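Local structure of putative reductase (Peptoclostridium difficile, 5J6C) at residues Ala62-Phe73 with Val115-Tyr126. The protein is a putative FMN-dependent nitroreductase that probably uses its bound flavin to reduce nitro compounds, the antibiotic metronidazole possibly among them. Numbering follows the deposited sequence.
Sequences APSSKGLRTWEF and VWIEDASIAASY. With FMN (flavin mononucleotide), chain E.
Asp119 points from helix 116-133 into the turn that follows Pro63, and its two carboxylate oxygens divide the work. Asp119 OD1 accepts a hydrogen bond from the backbone N-H of Ser65 on its syn side, 21° out of the carboxylate plane, in a nearly straight bond of 2.8 Å from N to OD1. Asp119 OD2 accepts a hydrogen bond from Thr70 OG1 through its anti lone pair at 3.0 Å, and a water bound to Ser65 O also donates to it. An aspartate suits this place because its short side chain, with CG anti to its own carbonyl carbon (chi1 -74°), bridges the Ser65 and Thr70 ends of the turn; bonds to both oxygens limit rotation of the carboxylate. Within the turn, Ser64 OG accepts a hydrogen bond from the backbone N-H of Arg69, so the loop is braced from inside as well.

One helical turn further on, the methyl of Ala123 lies over a face of the Trp71 five-membered ring in a CH-pi contact, its CB 4.0 Å from the centroid, while the same CB meets the Phe73 ring at its edge, 3.7 Å from CZ. Alanine's small methyl fits here, letting the indole and the phenyl ring both lie close to the helix. The indole N-H of Trp71 (NE1) donates a hydrogen bond to a water, which in turn donates to Pro63 O and Asp119 O. Nearer Tyr126, Pro63 CD rests 3.7 Å from Ile122 CG2 and 3.6 Å from Tyr126 CZ, the rigid ring crossing both side chains at a slant.

Both segments line one flavin site of the dimer: Ile122 CD1 lies 3.6 Å from FMN C8M, while arginines of the second subunit bind the same cofactor. The buried carboxylate, with three donors, would probably remain ionised, holding the turn where Pro63 and Ser64 meet the ribityl chain.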
loop_
_atom_site.group_PDB
_atom_site.type_symbol
_atom_site.label_atom_id
_atom_site.label_comp_id
_atom_site.label_asym_id
_atom_site.label_seq_id
_atom_site.Cartn_x
_atom_site.Cartn_y
_atom_site.Cartn_z
ATOM N N ALA A 62 -7.844 -3.637 6.120
ATOM C CA ALA A 62 -6.578 -3.764 5.418
ATOM C C ALA A 62 -5.753 -4.916 5.995
ATOM O O ALA A 62 -5.704 -5.099 7.222
ATOM C CB ALA A 62 -5.787 -2.459 5.510
ATOM N N PRO A 63 -5.091 -5.705 5.144
ATOM C CA PRO A 63 -4.186 -6.733 5.663
ATOM C C PRO A 63 -2.975 -6.078 6.311
ATOM O O PRO A 63 -2.462 -5.065 5.827
ATOM C CB PRO A 63 -3.796 -7.526 4.411
ATOM C CG PRO A 63 -3.856 -6.536 3.321
ATOM C CD PRO A 63 -5.013 -5.600 3.676
ATOM N N SER A 64 -2.527 -6.660 7.418
ATOM C CA SER A 64 -1.374 -6.149 8.145
ATOM C C SER A 64 -0.439 -7.301 8.492
ATOM O O SER A 64 -0.862 -8.449 8.609
ATOM C CB SER A 64 -1.808 -5.387 9.415
ATOM O OG SER A 64 -2.514 -6.236 10.296
ATOM N N SER A 65 0.846 -6.990 8.624
ATOM C CA SER A 65 1.819 -7.998 9.027
ATOM C C SER A 65 1.394 -8.653 10.336
ATOM O O SER A 65 1.042 -7.967 11.295
ATOM C CB SER A 65 3.193 -7.357 9.173
ATOM O OG SER A 65 4.133 -8.271 9.708
ATOM N N LYS A 66 1.386 -9.989 10.358
ATOM C CA LYS A 66 1.010 -10.777 11.538
ATOM C C LYS A 66 -0.400 -10.480 12.036
ATOM O O LYS A 66 -0.713 -10.731 13.208
ATOM C CB LYS A 66 1.999 -10.568 12.686
ATOM C CG LYS A 66 3.442 -10.845 12.341
ATOM C CD LYS A 66 4.347 -10.599 13.554
ATOM C CE LYS A 66 5.816 -10.625 13.147
ATOM N NZ LYS A 66 6.125 -11.786 12.241
ATOM N N GLY A 67 -1.261 -9.935 11.183
ATOM C CA GLY A 67 -2.576 -9.481 11.613
ATOM C C GLY A 67 -2.561 -8.445 12.725
ATOM O O GLY A 67 -3.602 -8.175 13.332
ATOM N N LEU A 68 -1.398 -7.833 12.987
ATOM C CA LEU A 68 -1.230 -7.008 14.181
ATOM C C LEU A 68 -1.934 -5.663 14.090
ATOM O O LEU A 68 -2.109 -5.007 15.125
ATOM C CB LEU A 68 0.251 -6.773 14.450
ATOM C CG LEU A 68 1.080 -7.939 14.984
ATOM C CD1 LEU A 68 2.510 -7.481 15.257
ATOM C CD2 LEU A 68 0.443 -8.530 16.234
ATOM N N ARG A 69 -2.309 -5.220 12.889
ATOM C CA ARG A 69 -3.028 -3.959 12.702
ATOM C C ARG A 69 -2.367 -2.803 13.463
ATOM O O ARG A 69 -2.986 -2.137 14.289
ATOM C CB ARG A 69 -4.487 -4.116 13.135
ATOM C CG ARG A 69 -5.246 -5.206 12.382
ATOM C CD ARG A 69 -6.688 -5.255 12.846
ATOM N NE ARG A 69 -7.532 -6.095 11.992
ATOM C CZ ARG A 69 -8.692 -6.611 12.388
ATOM N NH1 ARG A 69 -9.119 -6.389 13.632
ATOM N NH2 ARG A 69 -9.418 -7.358 11.556
ATOM N N THR A 70 -1.089 -2.557 13.159
ATOM C CA THR A 70 -0.338 -1.547 13.905
ATOM C C THR A 70 -0.888 -0.133 13.719
ATOM O O THR A 70 -0.553 0.751 14.511
ATOM C CB THR A 70 1.143 -1.545 13.497
ATOM O OG1 THR A 70 1.249 -1.228 12.105
ATOM C CG2 THR A 70 1.800 -2.895 13.757
ATOM N N TRP A 71 -1.701 0.107 12.692
ATOM C CA TRP A 71 -2.089 1.463 12.351
ATOM C C TRP A 71 -3.197 1.988 13.267
ATOM O O TRP A 71 -3.804 1.252 14.049
ATOM C CB TRP A 71 -2.536 1.549 10.892
ATOM C CG TRP A 71 -3.174 0.300 10.284
ATOM C CD1 TRP A 71 -2.677 -0.437 9.246
ATOM C CD2 TRP A 71 -4.416 -0.321 10.647
ATOM N NE1 TRP A 71 -3.517 -1.475 8.950
ATOM C CE2 TRP A 71 -4.597 -1.427 9.791
ATOM C CE3 TRP A 71 -5.393 -0.051 11.610
ATOM C CZ2 TRP A 71 -5.717 -2.264 9.868
ATOM C CZ3 TRP A 71 -6.499 -0.878 11.679
ATOM C CH2 TRP A 71 -6.645 -1.976 10.819
ATOM N N GLU A 72 -3.414 3.302 13.184
ATOM C CA GLU A 72 -4.584 3.994 13.723
ATOM C C GLU A 72 -4.871 5.185 12.823
ATOM O O GLU A 72 -3.993 5.666 12.101
ATOM C CB GLU A 72 -4.400 4.485 15.171
ATOM C CG GLU A 72 -3.643 3.527 16.060
ATOM C CD GLU A 72 -4.238 3.388 17.432
ATOM O OE1 GLU A 72 -5.291 4.015 17.691
ATOM O OE2 GLU A 72 -3.639 2.654 18.253
ATOM N N PHE A 73 -6.106 5.666 12.879
ATOM C CA PHE A 73 -6.581 6.699 11.969
ATOM C C PHE A 73 -7.128 7.875 12.763
ATOM O O PHE A 73 -7.908 7.694 13.703
ATOM C CB PHE A 73 -7.631 6.118 11.017
ATOM C CG PHE A 73 -7.176 4.844 10.354
ATOM C CD1 PHE A 73 -6.271 4.878 9.298
ATOM C CD2 PHE A 73 -7.598 3.616 10.823
ATOM C CE1 PHE A 73 -5.825 3.700 8.695
ATOM C CE2 PHE A 73 -7.160 2.438 10.239
ATOM C CZ PHE A 73 -6.272 2.475 9.170
ATOM N N VAL A 115 7.577 -3.285 10.318
ATOM C CA VAL A 115 7.016 -3.110 8.984
ATOM C C VAL A 115 5.693 -2.364 9.108
ATOM O O VAL A 115 4.774 -2.568 8.306
ATOM C CB VAL A 115 6.867 -4.466 8.259
ATOM C CG1 VAL A 115 8.254 -5.024 7.904
ATOM C CG2 VAL A 115 6.146 -5.465 9.125
ATOM N N TRP A 116 5.604 -1.475 10.113
ATOM C CA TRP A 116 4.466 -0.564 10.228
ATOM C C TRP A 116 4.367 0.374 9.029
ATOM O O TRP A 116 3.269 0.853 8.706
ATOM C CB TRP A 116 4.552 0.244 11.530
ATOM C CG TRP A 116 5.763 1.126 11.637
ATOM C CD1 TRP A 116 6.942 0.822 12.253
ATOM C CD2 TRP A 116 5.913 2.462 11.123
ATOM N NE1 TRP A 116 7.814 1.874 12.151
ATOM C CE2 TRP A 116 7.210 2.895 11.466
ATOM C CE3 TRP A 116 5.076 3.331 10.416
ATOM C CZ2 TRP A 116 7.696 4.158 11.115
ATOM C CZ3 TRP A 116 5.558 4.584 10.072
ATOM C CH2 TRP A 116 6.854 4.987 10.422
ATOM N N ILE A 117 5.495 0.654 8.362
ATOM C CA ILE A 117 5.468 1.447 7.131
ATOM C C ILE A 117 4.606 0.760 6.082
ATOM O O ILE A 117 3.751 1.383 5.439
ATOM C CB ILE A 117 6.896 1.674 6.599
ATOM C CG1 ILE A 117 7.748 2.424 7.618
ATOM C CG2 ILE A 117 6.844 2.439 5.287
ATOM C CD1 ILE A 117 9.240 2.484 7.239
ATOM N N GLU A 118 4.832 -0.538 5.891
ATOM C CA GLU A 118 4.021 -1.313 4.967
ATOM C C GLU A 118 2.561 -1.311 5.396
ATOM O O GLU A 118 1.671 -1.006 4.592
ATOM C CB GLU A 118 4.561 -2.740 4.892
ATOM C CG GLU A 118 5.840 -2.892 4.079
ATOM C CD GLU A 118 7.128 -2.548 4.834
ATOM O OE1 GLU A 118 7.081 -1.886 5.901
ATOM O OE2 GLU A 118 8.203 -2.949 4.335
ATOM N N ASP A 119 2.299 -1.672 6.660
ATOM C CA ASP A 119 0.934 -1.708 7.178
ATOM C C ASP A 119 0.213 -0.407 6.880
ATOM O O ASP A 119 -0.887 -0.402 6.313
ATOM C CB ASP A 119 0.932 -1.948 8.696
ATOM C CG ASP A 119 1.274 -3.377 9.084
ATOM O OD1 ASP A 119 1.326 -4.245 8.188
ATOM O OD2 ASP A 119 1.474 -3.624 10.301
ATOM N N ALA A 120 0.832 0.713 7.273
ATOM C CA ALA A 120 0.195 2.011 7.116
ATOM C C ALA A 120 -0.031 2.331 5.652
ATOM O O ALA A 120 -1.056 2.917 5.291
ATOM C CB ALA A 120 1.047 3.098 7.770
ATOM N N SER A 121 0.921 1.943 4.793
ATOM C CA SER A 121 0.816 2.263 3.378
ATOM C C SER A 121 -0.352 1.525 2.740
ATOM O O SER A 121 -1.048 2.080 1.879
ATOM C CB SER A 121 2.117 1.911 2.661
ATOM O OG SER A 121 3.208 2.594 3.222
ATOM N N ILE A 122 -0.580 0.277 3.153
ATOM C CA ILE A 122 -1.683 -0.501 2.605
ATOM C C ILE A 122 -3.013 0.089 3.034
ATOM O O ILE A 122 -3.944 0.208 2.227
ATOM C CB ILE A 122 -1.568 -1.968 3.036
ATOM C CG1 ILE A 122 -0.325 -2.604 2.417
ATOM C CG2 ILE A 122 -2.849 -2.721 2.676
ATOM C CD1 ILE A 122 0.171 -3.781 3.200
ATOM N N ALA A 123 -3.136 0.445 4.314
ATOM C CA ALA A 123 -4.381 1.041 4.784
ATOM C C ALA A 123 -4.676 2.348 4.050
ATOM O O ALA A 123 -5.816 2.600 3.643
ATOM C CB ALA A 123 -4.315 1.252 6.295
ATOM N N ALA A 124 -3.651 3.179 3.850
ATOM C CA ALA A 124 -3.846 4.430 3.129
ATOM C C ALA A 124 -4.284 4.184 1.695
ATOM O O ALA A 124 -5.080 4.958 1.147
ATOM C CB ALA A 124 -2.555 5.253 3.158
ATOM N N SER A 125 -3.774 3.124 1.063
ATOM C CA SER A 125 -4.199 2.828 -0.297
ATOM C C SER A 125 -5.646 2.368 -0.317
ATOM O O SER A 125 -6.407 2.756 -1.206
ATOM C CB SER A 125 -3.277 1.789 -0.934
ATOM O OG SER A 125 -3.671 0.468 -0.592
ATOM N N TYR A 126 -6.056 1.570 0.676
ATOM C CA TYR A 126 -7.461 1.178 0.766
ATOM C C TYR A 126 -8.348 2.404 0.953
ATOM O O TYR A 126 -9.435 2.489 0.370
ATOM C CB TYR A 126 -7.674 0.167 1.903
ATOM C CG TYR A 126 -7.326 -1.290 1.575
ATOM C CD1 TYR A 126 -6.394 -1.609 0.582
ATOM C CD2 TYR A 126 -7.942 -2.344 2.248
ATOM C CE1 TYR A 126 -6.067 -2.935 0.280
ATOM C CE2 TYR A 126 -7.627 -3.687 1.941
ATOM C CZ TYR A 126 -6.689 -3.967 0.954
ATOM O OH TYR A 126 -6.371 -5.276 0.642
HETATM N N1 FMN E . 2.080 -13.808 5.561
HETATM C C2 FMN E . 3.057 -14.795 5.550
HETATM O O2 FMN E . 2.748 -15.980 5.575
HETATM N N3 FMN E . 4.395 -14.472 5.515
HETATM C C4 FMN E . 4.782 -13.150 5.476
HETATM O O4 FMN E . 5.985 -12.851 5.429
HETATM C C4A FMN E . 3.805 -12.159 5.478
HETATM N N5 FMN E . 4.206 -10.840 5.432
HETATM C C5A FMN E . 3.247 -9.844 5.426
HETATM C C6 FMN E . 3.689 -8.521 5.393
HETATM C C7 FMN E . 2.780 -7.476 5.370
HETATM C C7M FMN E . 3.314 -6.073 5.328
HETATM C C8 FMN E . 1.407 -7.754 5.396
HETATM C C8M FMN E . 0.429 -6.610 5.370
HETATM C C9 FMN E . 0.960 -9.084 5.439
HETATM C C9A FMN E . 1.876 -10.147 5.456
HETATM N N10 FMN E . 1.463 -11.482 5.486
HETATM C C10 FMN E . 2.438 -12.482 5.504
HETATM C "C1'" FMN E . -0.001 -11.852 5.580
HETATM C "C2'" FMN E . -0.316 -11.793 7.120
HETATM O "O2'" FMN E . -0.076 -12.996 7.815
HETATM C "C3'" FMN E . -1.673 -11.301 7.667
HETATM O "O3'" FMN E . -2.357 -12.134 8.610
HETATM C "C4'" FMN E . -2.710 -11.098 6.638
HETATM O "O4'" FMN E . -2.357 -10.097 5.717
HETATM C "C5'" FMN E . -3.951 -10.720 7.455
HETATM O "O5'" FMN E . -4.819 -11.820 7.338
HETATM P P FMN E . -5.655 -11.874 5.967
HETATM O O1P FMN E . -6.843 -10.970 6.154
HETATM O O2P FMN E . -4.854 -11.334 4.806
HETATM O O3P FMN E . -6.120 -13.293 5.672
HETATM O O HOH W 1 -2.425 -2.528 6.758
HETATM O O HOH W 2 1.636 -5.480 11.915
#